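Local coordinates for protein oxidase/hydroxylase (Streptomyces hygroscopicus subsp. hygroscopicus, PDB 4XCB) that probably acts as a metal- and 2-oxoglutarate-dependent oxygenase of the phytanoyl-CoA dioxygenase family, with hygromycin B bound beside its nickel-occupied metal site, at residues 145-150 and 194-199; 179-184 and 254-259; 86-91 and 225-230. One frame throughout, in Å; residues are numbered along the deposited sequence.

Contact 1: 145-150 and 194-199; sequences LSDIQS and FVRSGD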
loop_
_atom_site.group_PDB
_atom_site.type_symbol
_atom_site.label_atom_id
_atom_site.label_comp_id
_atom_site.label_asym_id
_atom_site.label_seq_id
_atom_site.Cartn_x
_atom_site.Cartn_y
_atom_site.Cartn_z
ATOM N N LEU A 145 5.471 -3.835 -35.776
ATOM C CA LEU A 145 6.100 -3.799 -37.086
ATOM C C LEU A 145 5.039 -3.771 -38.169
ATOM O O LEU A 145 5.326 -4.052 -39.331
ATOM C CB LEU A 145 7.016 -5.010 -37.285
ATOM C CG LEU A 145 8.181 -5.174 -36.307
ATOM C CD1 LEU A 145 8.997 -6.428 -36.630
ATOM C CD2 LEU A 145 9.051 -3.931 -36.301
ATOM N N SER A 146 3.805 -3.455 -37.777
ATOM C CA SER A 146 2.742 -3.192 -38.742
ATOM C C SER A 146 1.765 -2.191 -38.138
ATOM O O SER A 146 1.771 -1.965 -36.932
ATOM C CB SER A 146 2.025 -4.480 -39.148
ATOM O OG SER A 146 1.382 -5.109 -38.053
ATOM N N ASP A 147 0.946 -1.583 -38.989
ATOM C CA ASP A 147 -0.046 -0.618 -38.543
ATOM C C ASP A 147 -1.283 -1.336 -38.046
ATOM O O ASP A 147 -1.774 -2.266 -38.691
ATOM C CB ASP A 147 -0.443 0.331 -39.669
ATOM C CG ASP A 147 0.664 1.282 -40.064
ATOM O OD1 ASP A 147 0.487 1.970 -41.093
ATOM O OD2 ASP A 147 1.698 1.359 -39.371
ATOM N N ILE A 148 -1.787 -0.893 -36.901
ATOM C CA ILE A 148 -2.995 -1.446 -36.320
ATOM C C ILE A 148 -3.887 -0.253 -35.968
ATOM O O ILE A 148 -3.704 0.406 -34.943
ATOM C CB ILE A 148 -2.678 -2.329 -35.081
ATOM C CG1 ILE A 148 -1.656 -3.411 -35.442
ATOM C CG2 ILE A 148 -3.956 -2.953 -34.555
ATOM C CD1 ILE A 148 -1.138 -4.203 -34.246
ATOM N N GLN A 149 -4.837 0.060 -36.847
ATOM C CA GLN A 149 -5.545 1.331 -36.736
ATOM C C GLN A 149 -7.055 1.183 -36.534
ATOM O O GLN A 149 -7.784 2.170 -36.496
ATOM C CB GLN A 149 -5.268 2.181 -37.979
ATOM C CG GLN A 149 -3.849 2.732 -38.036
ATOM C CD GLN A 149 -3.574 3.760 -36.953
ATOM O OE1 GLN A 149 -4.125 4.859 -36.976
ATOM N NE2 GLN A 149 -2.719 3.405 -35.998
ATOM N N SER A 150 -7.516 -0.053 -36.409
ATOM C CA SER A 150 -8.923 -0.300 -36.134
ATOM C C SER A 150 -9.053 -1.540 -35.277
ATOM O O SER A 150 -8.125 -2.332 -35.203
ATOM C CB SER A 150 -9.706 -0.474 -37.433
ATOM O OG SER A 150 -9.350 -1.690 -38.061
ATOM N N PHE A 194 -4.490 2.013 -30.635
ATOM C CA PHE A 194 -4.064 1.918 -32.022
ATOM C C PHE A 194 -2.617 2.343 -32.150
ATOM O O PHE A 194 -2.156 3.227 -31.434
ATOM C CB PHE A 194 -4.986 2.762 -32.901
ATOM C CG PHE A 194 -6.429 2.424 -32.712
ATOM C CD1 PHE A 194 -6.860 1.117 -32.865
ATOM C CD2 PHE A 194 -7.337 3.387 -32.323
ATOM C CE1 PHE A 194 -8.181 0.775 -32.672
ATOM C CE2 PHE A 194 -8.672 3.056 -32.127
ATOM C CZ PHE A 194 -9.094 1.749 -32.299
ATOM N N VAL A 195 -1.875 1.673 -33.026
ATOM C CA VAL A 195 -0.447 1.943 -33.145
ATOM C C VAL A 195 0.001 1.976 -34.594
ATOM O O VAL A 195 -0.679 1.451 -35.476
ATOM C CB VAL A 195 0.410 0.876 -32.390
ATOM C CG1 VAL A 195 0.238 1.011 -30.882
ATOM C CG2 VAL A 195 0.054 -0.525 -32.850
ATOM N N ARG A 196 1.162 2.584 -34.823
ATOM C CA ARG A 196 1.797 2.587 -36.136
ATOM C C ARG A 196 3.062 1.756 -36.090
ATOM O O ARG A 196 3.631 1.556 -35.012
ATOM C CB ARG A 196 2.116 4.014 -36.585
ATOM C CG ARG A 196 0.875 4.838 -36.849
ATOM C CD ARG A 196 0.167 4.402 -38.123
ATOM N NE ARG A 196 -0.795 5.420 -38.537
ATOM C CZ ARG A 196 -1.477 5.407 -39.680
ATOM N NH1 ARG A 196 -1.315 4.421 -40.553
ATOM N NH2 ARG A 196 -2.328 6.393 -39.947
ATOM N N SER A 197 3.468 1.242 -37.246
ATOM C CA SER A 197 4.712 0.502 -37.378
ATOM C C SER A 197 5.866 1.367 -36.864
ATOM O O SER A 197 6.009 2.520 -37.273
ATOM C CB SER A 197 4.915 0.087 -38.847
ATOM O OG SER A 197 6.121 -0.626 -39.013
ATOM N N GLY A 198 6.659 0.826 -35.940
ATOM C CA GLY A 198 7.761 1.578 -35.361
ATOM C C GLY A 198 7.475 2.158 -33.987
ATOM O O GLY A 198 8.386 2.653 -33.303
ATOM N N ASP A 199 6.211 2.114 -33.580
ATOM C CA ASP A 199 5.826 2.502 -32.227
ATOM C C ASP A 199 6.234 1.440 -31.216
ATOM O O ASP A 199 6.301 0.254 -31.541
ATOM C CB ASP A 199 4.312 2.701 -32.107
ATOM C CG ASP A 199 3.786 3.882 -32.900
ATOM O OD1 ASP A 199 4.584 4.713 -33.392
ATOM O OD2 ASP A 199 2.538 3.988 -32.996
HETATM O O HOH W 1 -1.858 5.155 -33.784
#

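Contact 2: 179-184 and 254-259; sequences NTSLVD and DVEEDF. With HY0 (hygromycin b variant), chain G.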
loop_
_atom_site.group_PDB
_atom_site.type_symbol
_atom_site.label_atom_id
_atom_site.label_comp_id
_atom_site.label_asym_id
_atom_site.label_seq_id
_atom_site.Cartn_x
_atom_site.Cartn_y
_atom_site.Cartn_z
ATOM N N ASN A 179 -18.896 -17.744 -20.992
ATOM C CA ASN A 179 -17.730 -18.255 -21.717
ATOM C C ASN A 179 -17.462 -17.581 -23.066
ATOM O O ASN A 179 -16.904 -18.196 -23.969
ATOM C CB ASN A 179 -17.857 -19.768 -21.918
ATOM C CG ASN A 179 -19.203 -20.176 -22.485
ATOM O OD1 ASN A 179 -19.915 -19.365 -23.078
ATOM N ND2 ASN A 179 -19.560 -21.445 -22.303
ATOM N N THR A 180 -17.854 -16.319 -23.190
ATOM C CA THR A 180 -17.513 -15.513 -24.355
ATOM C C THR A 180 -16.495 -14.448 -23.954
ATOM O O THR A 180 -16.769 -13.629 -23.077
ATOM C CB THR A 180 -18.760 -14.841 -24.966
ATOM O OG1 THR A 180 -19.514 -15.816 -25.700
ATOM C CG2 THR A 180 -18.366 -13.707 -25.900
ATOM N N SER A 181 -15.322 -14.459 -24.589
ATOM C CA SER A 181 -14.268 -13.494 -24.258
ATOM C C SER A 181 -14.733 -12.056 -24.345
ATOM O O SER A 181 -15.467 -11.680 -25.256
ATOM C CB SER A 181 -13.054 -13.665 -25.171
ATOM O OG SER A 181 -12.222 -12.512 -25.086
ATOM N N LEU A 182 -14.285 -11.254 -23.393
ATOM C CA LEU A 182 -14.607 -9.840 -23.364
ATOM C C LEU A 182 -14.067 -9.110 -24.593
ATOM O O LEU A 182 -14.581 -8.047 -24.939
ATOM C CB LEU A 182 -14.063 -9.198 -22.086
ATOM C CG LEU A 182 -14.765 -9.628 -20.796
ATOM C CD1 LEU A 182 -14.076 -9.054 -19.575
ATOM C CD2 LEU A 182 -16.223 -9.187 -20.825
ATOM N N VAL A 183 -13.042 -9.657 -25.258
ATOM C CA VAL A 183 -12.511 -8.958 -26.438
ATOM C C VAL A 183 -13.481 -9.125 -27.601
ATOM O O VAL A 183 -13.425 -8.368 -28.564
ATOM C CB VAL A 183 -11.104 -9.441 -26.886
ATOM C CG1 VAL A 183 -10.150 -9.497 -25.697
ATOM C CG2 VAL A 183 -11.162 -10.778 -27.576
ATOM N N ASP A 184 -14.360 -10.119 -27.506
ATOM C CA ASP A 184 -15.410 -10.313 -28.511
ATOM C C ASP A 184 -16.723 -9.639 -28.126
ATOM O O ASP A 184 -17.384 -9.027 -28.969
ATOM C CB ASP A 184 -15.667 -11.799 -28.746
ATOM C CG ASP A 184 -14.581 -12.463 -29.558
ATOM O OD1 ASP A 184 -14.060 -11.818 -30.489
ATOM O OD2 ASP A 184 -14.249 -13.632 -29.267
ATOM N N ASP A 254 -5.738 -16.784 -13.166
ATOM C CA ASP A 254 -6.787 -16.970 -14.189
ATOM C C ASP A 254 -6.534 -16.107 -15.411
ATOM O O ASP A 254 -6.244 -14.932 -15.274
ATOM C CB ASP A 254 -8.183 -16.615 -13.653
ATOM C CG ASP A 254 -8.702 -17.575 -12.585
ATOM O OD1 ASP A 254 -8.160 -18.679 -12.431
ATOM O OD2 ASP A 254 -9.698 -17.200 -11.908
ATOM N N VAL A 255 -6.643 -16.700 -16.601
ATOM C CA VAL A 255 -6.671 -15.944 -17.854
ATOM C C VAL A 255 -7.885 -16.428 -18.650
ATOM O O VAL A 255 -8.376 -17.530 -18.406
ATOM C CB VAL A 255 -5.385 -16.121 -18.684
ATOM C CG1 VAL A 255 -4.170 -15.593 -17.907
ATOM C CG2 VAL A 255 -5.172 -17.587 -19.041
ATOM N N GLU A 256 -8.357 -15.630 -19.604
ATOM C CA GLU A 256 -9.550 -16.034 -20.348
ATOM C C GLU A 256 -9.391 -17.368 -21.067
ATOM O O GLU A 256 -10.362 -18.105 -21.205
ATOM C CB GLU A 256 -9.953 -14.965 -21.345
ATOM C CG GLU A 256 -10.783 -13.890 -20.713
ATOM C CD GLU A 256 -11.403 -12.955 -21.733
ATOM O OE1 GLU A 256 -10.765 -12.725 -22.784
ATOM O OE2 GLU A 256 -12.516 -12.451 -21.474
ATOM N N GLU A 257 -8.175 -17.691 -21.499
ATOM C CA GLU A 257 -7.902 -18.979 -22.130
ATOM C C GLU A 257 -8.333 -20.169 -21.254
ATOM O O GLU A 257 -8.632 -21.243 -21.774
ATOM C CB GLU A 257 -6.409 -19.092 -22.466
ATOM C CG GLU A 257 -6.057 -20.226 -23.412
ATOM C CD GLU A 257 -4.556 -20.354 -23.639
ATOM O OE1 GLU A 257 -3.818 -19.372 -23.386
ATOM O OE2 GLU A 257 -4.109 -21.441 -24.063
ATOM N N ASP A 258 -8.371 -19.976 -19.932
ATOM C CA ASP A 258 -8.797 -21.028 -19.010
ATOM C C ASP A 258 -10.300 -21.293 -19.076
ATOM O O ASP A 258 -10.755 -22.360 -18.666
ATOM C CB ASP A 258 -8.455 -20.674 -17.558
ATOM C CG ASP A 258 -6.964 -20.579 -17.291
ATOM O OD1 ASP A 258 -6.193 -21.461 -17.745
ATOM O OD2 ASP A 258 -6.578 -19.615 -16.589
ATOM N N PHE A 259 -11.059 -20.310 -19.559
ATOM C CA PHE A 259 -12.517 -20.295 -19.387
ATOM C C PHE A 259 -13.300 -20.183 -20.695
ATOM O O PHE A 259 -14.464 -20.581 -20.755
ATOM C CB PHE A 259 -12.949 -19.124 -18.483
ATOM C CG PHE A 259 -12.337 -19.147 -17.104
ATOM C CD1 PHE A 259 -12.282 -20.323 -16.371
ATOM C CD2 PHE A 259 -11.816 -17.989 -16.545
ATOM C CE1 PHE A 259 -11.715 -20.345 -15.096
ATOM C CE2 PHE A 259 -11.246 -18.007 -15.270
ATOM C CZ PHE A 259 -11.198 -19.186 -14.549
HETATM C C1 HY0 G . -1.140 -19.408 -19.392
HETATM C C2 HY0 G . -2.068 -20.555 -19.060
HETATM C C3 HY0 G . -1.639 -21.799 -19.823
HETATM C C4 HY0 G . -1.656 -21.532 -21.327
HETATM C C5 HY0 G . -0.816 -20.304 -21.688
HETATM C C6 HY0 G . -1.172 -19.101 -20.870
HETATM N N7 HY0 G . -1.996 -20.798 -17.670
HETATM O O8 HY0 G . -1.596 -18.272 -18.694
HETATM N N9 HY0 G . -1.136 -22.674 -21.999
HETATM C C10 HY0 G . -2.190 -23.680 -22.091
HETATM O O11 HY0 G . -1.051 -19.998 -23.046
HETATM C C12 HY0 G . 0.282 -15.708 -21.382
HETATM C C13 HY0 G . -0.756 -16.796 -21.416
HETATM O O14 HY0 G . -1.447 -16.883 -22.637
HETATM C C15 HY0 G . -2.105 -15.678 -22.916
HETATM C C16 HY0 G . -1.056 -14.697 -23.337
HETATM C C17 HY0 G . -0.095 -14.483 -22.098
HETATM O O18 HY0 G . -0.180 -18.072 -21.149
HETATM C C19 HY0 G . -3.103 -15.914 -24.047
HETATM O O20 HY0 G . -4.183 -16.699 -23.535
HETATM O O21 HY0 G . -0.336 -15.181 -24.408
HETATM O O22 HY0 G . 1.043 -13.872 -22.542
HETATM C C23 HY0 G . 2.141 -14.694 -22.103
HETATM C C24 HY0 G . 3.228 -14.639 -23.124
HETATM C C25 HY0 G . 4.515 -15.214 -22.553
HETATM C C26 HY0 G . 4.875 -14.552 -21.238
HETATM C C27 HY0 G . 3.731 -14.729 -20.298
HETATM O O28 HY0 G . 2.586 -14.152 -20.883
HETATM O O29 HY0 G . 1.619 -16.078 -21.910
HETATM O O30 HY0 G . 2.900 -15.419 -24.279
HETATM O O31 HY0 G . 5.536 -15.068 -23.514
HETATM O O32 HY0 G . 5.157 -13.161 -21.405
HETATM C C33 HY0 G . 4.006 -14.014 -18.962
HETATM C C34 HY0 G . 3.136 -14.606 -17.884
HETATM O O35 HY0 G . 3.605 -15.873 -17.473
HETATM N N36 HY0 G . 3.655 -12.650 -19.101
#

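Contact 3: 86-91 and 225-230; sequences LRLLEG and FGYGPT. With HY0 (hygromycin b variant), chain G.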
loop_
_atom_site.group_PDB
_atom_site.type_symbol
_atom_site.label_atom_id
_atom_site.label_comp_id
_atom_site.label_asym_id
_atom_site.label_seq_id
_atom_site.Cartn_x
_atom_site.Cartn_y
_atom_site.Cartn_z
ATOM N N LEU A 86 18.639 -4.808 -13.921
ATOM C CA LEU A 86 17.796 -5.371 -14.964
ATOM C C LEU A 86 18.305 -6.671 -15.560
ATOM O O LEU A 86 19.515 -6.870 -15.723
ATOM C CB LEU A 86 17.664 -4.350 -16.085
ATOM C CG LEU A 86 16.337 -4.065 -16.771
ATOM C CD1 LEU A 86 15.154 -4.044 -15.804
ATOM C CD2 LEU A 86 16.499 -2.728 -17.468
ATOM N N ARG A 87 17.361 -7.525 -15.937
ATOM C CA ARG A 87 17.662 -8.727 -16.696
ATOM C C ARG A 87 16.648 -8.881 -17.829
ATOM O O ARG A 87 15.474 -8.564 -17.668
ATOM C CB ARG A 87 17.652 -9.943 -15.772
ATOM C CG ARG A 87 18.032 -11.238 -16.437
ATOM C CD ARG A 87 17.835 -12.420 -15.494
ATOM N NE ARG A 87 18.406 -13.608 -16.109
ATOM C CZ ARG A 87 18.369 -14.830 -15.598
ATOM N NH1 ARG A 87 17.764 -15.064 -14.442
ATOM N NH2 ARG A 87 18.946 -15.830 -16.259
ATOM N N LEU A 88 17.108 -9.334 -18.986
ATOM C CA LEU A 88 16.228 -9.679 -20.096
ATOM C C LEU A 88 15.571 -11.026 -19.837
ATOM O O LEU A 88 16.269 -12.033 -19.676
ATOM C CB LEU A 88 17.026 -9.701 -21.405
ATOM C CG LEU A 88 16.263 -10.177 -22.640
ATOM C CD1 LEU A 88 15.198 -9.180 -23.046
ATOM C CD2 LEU A 88 17.235 -10.414 -23.795
ATOM N N LEU A 89 14.237 -11.064 -19.792
ATOM C CA LEU A 89 13.553 -12.301 -19.386
ATOM C C LEU A 89 13.033 -13.113 -20.569
ATOM O O LEU A 89 12.911 -14.340 -20.488
ATOM C CB LEU A 89 12.395 -11.984 -18.439
ATOM C CG LEU A 89 12.789 -11.270 -17.155
ATOM C CD1 LEU A 89 11.511 -11.026 -16.376
ATOM C CD2 LEU A 89 13.788 -12.064 -16.332
ATOM N N GLU A 90 12.751 -12.433 -21.671
ATOM C CA GLU A 90 12.273 -13.101 -22.883
ATOM C C GLU A 90 12.294 -12.163 -24.077
ATOM O O GLU A 90 12.309 -10.949 -23.921
ATOM C CB GLU A 90 10.858 -13.646 -22.694
ATOM C CG GLU A 90 9.875 -12.597 -22.238
ATOM C CD GLU A 90 8.456 -13.131 -22.134
ATOM O OE1 GLU A 90 7.635 -12.474 -21.465
ATOM O OE2 GLU A 90 8.158 -14.192 -22.723
ATOM N N GLY A 91 12.309 -12.737 -25.273
ATOM C CA GLY A 91 12.170 -11.942 -26.475
ATOM C C GLY A 91 11.573 -12.821 -27.543
ATOM O O GLY A 91 12.175 -13.833 -27.933
ATOM N N PHE A 225 9.676 -7.785 -25.918
ATOM C CA PHE A 225 10.828 -8.049 -25.058
ATOM C C PHE A 225 10.434 -7.823 -23.618
ATOM O O PHE A 225 9.866 -6.780 -23.291
ATOM C CB PHE A 225 12.009 -7.165 -25.461
ATOM C CG PHE A 225 12.465 -7.390 -26.874
ATOM C CD1 PHE A 225 13.358 -8.404 -27.168
ATOM C CD2 PHE A 225 11.996 -6.600 -27.903
ATOM C CE1 PHE A 225 13.776 -8.625 -28.473
ATOM C CE2 PHE A 225 12.400 -6.817 -29.219
ATOM C CZ PHE A 225 13.297 -7.836 -29.499
ATOM N N GLY A 226 10.734 -8.802 -22.763
ATOM C CA GLY A 226 10.264 -8.791 -21.390
ATOM C C GLY A 226 11.445 -8.592 -20.476
ATOM O O GLY A 226 12.483 -9.226 -20.658
ATOM N N TYR A 227 11.288 -7.687 -19.517
ATOM C CA TYR A 227 12.366 -7.313 -18.614
ATOM C C TYR A 227 11.909 -7.380 -17.182
ATOM O O TYR A 227 10.746 -7.103 -16.876
ATOM C CB TYR A 227 12.874 -5.896 -18.903
ATOM C CG TYR A 227 13.309 -5.643 -20.325
ATOM C CD1 TYR A 227 12.398 -5.195 -21.270
ATOM C CD2 TYR A 227 14.625 -5.857 -20.725
ATOM C CE1 TYR A 227 12.784 -4.955 -22.575
ATOM C CE2 TYR A 227 15.022 -5.614 -22.027
ATOM C CZ TYR A 227 14.100 -5.173 -22.948
ATOM O OH TYR A 227 14.480 -4.927 -24.252
ATOM N N GLY A 228 12.831 -7.696 -16.284
ATOM C CA GLY A 228 12.558 -7.578 -14.869
ATOM C C GLY A 228 13.859 -7.579 -14.103
ATOM O O GLY A 228 14.935 -7.441 -14.700
ATOM N N PRO A 229 13.776 -7.766 -12.786
ATOM C CA PRO A 229 14.976 -7.710 -11.951
ATOM C C PRO A 229 15.918 -8.876 -12.178
ATOM O O PRO A 229 15.508 -9.911 -12.668
ATOM C CB PRO A 229 14.411 -7.740 -10.526
ATOM C CG PRO A 229 12.979 -7.354 -10.675
ATOM C CD PRO A 229 12.551 -7.908 -11.976
ATOM N N THR A 230 17.178 -8.694 -11.813
ATOM C CA THR A 230 18.173 -9.736 -12.016
ATOM C C THR A 230 17.874 -11.030 -11.279
ATOM O O THR A 230 18.419 -12.073 -11.645
ATOM C CB THR A 230 19.573 -9.263 -11.588
ATOM O OG1 THR A 230 19.538 -8.799 -10.228
ATOM C CG2 THR A 230 20.034 -8.145 -12.489
HETATM C C1 HY0 G . -1.140 -19.408 -19.392
HETATM C C2 HY0 G . -2.068 -20.555 -19.060
HETATM C C3 HY0 G . -1.639 -21.799 -19.823
HETATM C C4 HY0 G . -1.656 -21.532 -21.327
HETATM C C5 HY0 G . -0.816 -20.304 -21.688
HETATM C C6 HY0 G . -1.172 -19.101 -20.870
HETATM N N7 HY0 G . -1.996 -20.798 -17.670
HETATM O O8 HY0 G . -1.596 -18.272 -18.694
HETATM N N9 HY0 G . -1.136 -22.674 -21.999
HETATM C C10 HY0 G . -2.190 -23.680 -22.091
HETATM O O11 HY0 G . -1.051 -19.998 -23.046
HETATM C C12 HY0 G . 0.282 -15.708 -21.382
HETATM C C13 HY0 G . -0.756 -16.796 -21.416
HETATM O O14 HY0 G . -1.447 -16.883 -22.637
HETATM C C15 HY0 G . -2.105 -15.678 -22.916
HETATM C C16 HY0 G . -1.056 -14.697 -23.337
HETATM C C17 HY0 G . -0.095 -14.483 -22.098
HETATM O O18 HY0 G . -0.180 -18.072 -21.149
HETATM C C19 HY0 G . -3.103 -15.914 -24.047
HETATM O O20 HY0 G . -4.183 -16.699 -23.535
HETATM O O21 HY0 G . -0.336 -15.181 -24.408
HETATM O O22 HY0 G . 1.043 -13.872 -22.542
HETATM C C23 HY0 G . 2.141 -14.694 -22.103
HETATM C C24 HY0 G . 3.228 -14.639 -23.124
HETATM C C25 HY0 G . 4.515 -15.214 -22.553
HETATM C C26 HY0 G . 4.875 -14.552 -21.238
HETATM C C27 HY0 G . 3.731 -14.729 -20.298
HETATM O O28 HY0 G . 2.586 -14.152 -20.883
HETATM O O29 HY0 G . 1.619 -16.078 -21.910
HETATM O O30 HY0 G . 2.900 -15.419 -24.279
HETATM O O31 HY0 G . 5.536 -15.068 -23.514
HETATM O O32 HY0 G . 5.157 -13.161 -21.405
HETATM C C33 HY0 G . 4.006 -14.014 -18.962
HETATM C C34 HY0 G . 3.136 -14.606 -17.884
HETATM O O35 HY0 G . 3.605 -15.873 -17.473
HETATM N N36 HY0 G . 3.655 -12.650 -19.101
#

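Contact 1: 145-150 and 194-199
Ile-148 and Val-195 face each other as an isolated antiparallel hydrogen-bonded pair, exchanging two backbone bonds: Ile-148 N to Val-195 O at 3.0 Å and Val-195 N to Ile-148 O at 2.9 Å. This is the tight, buried part. The two side chains run side by side, Val-195 CG2 lying 4.0 Å from Ile-148 CB, and beyond them Ile-148 packs on Arg-220, which binds 2-oxoglutarate.

Towards solvent the contact turns polar. The Asp-147 carboxylate is shared: OD2 takes Ser-197 N nearly head-on (2.8 Å, 170°), while OD1 forms a salt bridge with Arg-196 NH1 at 3.1 Å, the nitrogen coming from above the carboxylate plane, with the two planes 79° apart. Bent at chi2, Gln-149 folds its amide over one face of the Arg-196 guanidinium, the planes only 10° apart and Gln-149 CD 3.6 Å from Arg-196 NE. Its NE2 adds a weak bond to Val-195 O and donates to a water that reaches Phe-194 O weakly.

A type II turn from Arg-196 to Asp-199, with Gly-198 in its third position, leads into strand 200-204. The single bridge thus joins the loop after strand 139-144 to the one between strands 190-193 and 200-204 of the double-stranded beta-helix fold.

Contact 2: 179-184 and 254-259
Glu-256 presents its carboxylate to the start of helix 182-185, and each oxygen finds a different donor there. OE1 accepts from Ser-181 OG at 2.7 Å, the hydroxyl approaching on the syn side but 34° out of the carboxylate plane. OE2 takes Leu-182 N at 2.9 Å through its syn lone pair, in an almost straight bond (173°). The same OE2 lies against the aliphatic part of Leu-182, 3.7 Å from its CB, the two side chains crossing at about a right angle. Farther along, Asn-179 CB touches Phe-259 O.

The next shell explains why these groups meet. Ser-181 is the N-cap of the helix: with OG anti to its backbone N (chi1 164°), the oxygen accepts from Val-183 N at 3.0 Å while giving its own proton to Glu-256. The negative carboxylate at this amino end is probably stabilised by the helix dipole. On the Glu-256 side the chain extends beyond CG, and OE1 has a second donor in Leu-104 N, so three bonds fix the group's rotation.

Further out, Asp-258 OD2 accepts from Val-255 N at 2.9 Å, tying together the turn that carries Glu-256. The adjacent Glu-257 heads away from the helix to the bound hygromycin B, where its OE1 accepts from O20 at 2.7 Å and from O11 of the same ligand.

The C-terminal segment therefore lies between the bound hygromycin B and the helix. Strand 102-105, which contributes the metal ligand His-105, runs beside it and touches Val-183, Val-255 and Glu-256, while helix 170-175 packs on Leu-182, Glu-256 and Phe-259.

Contact 3: 86-91 and 225-230
Gly-226 is paired with two residues at once, Leu-89 and Glu-90, which makes a classic beta bulge in an otherwise regular antiparallel pairing. Gly-226 O accepts a strong bond from Leu-89 N at 2.7 Å and a weak one from Glu-90 N at 3.4 Å, and Gly-226 N returns a bond to Glu-90 O.

Glycines provide the hollows. Leu-89 CD1 settles against Gly-228 N at 3.6 Å, where a beta carbon on Gly-228 would be tight, and Glu-90 CG lies over Gly-226 CA at 3.9 Å, where one on Gly-226 would collide. Across the strands, Gly-91 leaves room for the Phe-225 ring, whose CD1 approaches Gly-91 CA to 3.8 Å. On this face Leu-88 CD1, swung over by CG anti to the backbone N (chi1 174°), touches Tyr-227 CE2 at 3.7 Å and also nears Phe-225 CB. Helices 63-69 and 72-82 pack against these rings. At the far end Thr-230 CG2 rests on Leu-86 O, while its OG1 is hydrogen-bonded to Gly-249 O of the second subunit.

Glu-90 reaches hygromycin B with both oxygens, OE1 accepting from O32 at 2.6 Å and OE2 from O31 at 2.9 Å. A glutamine in its place would probably leave one of these hydroxyls facing an amide NH2 without an acceptor. The chemistry implies a division of labour: apolar packing on the helix side, and on the other a carboxylate, also held by Tyr-138 OH, that grips a sugar diol.

How the contacts relate
Contact 3 is the core pairing of the three, a strand-to-strand match within the large antiparallel sheet, knit by backbone bonds and apolar packing. Contact 2 is also buried, yet joins a helix start to a C-terminal loop almost wholly through one carboxylate. Contact 1 lies partly at the surface, where charged and amide groups outside a single bridge do much of the work. Contacts 2 and 3 stand on opposite sides of the chain's centre but both supply a glutamate to hygromycin B, whereas in contact 1 the Ile-148 side chain comes within about 5 Å of the bound 2-oxoglutarate. Strand 220-229 links contacts 1 and 3: Leu-145 and Ile-148 pack on it, and its later residues belong to contact 3.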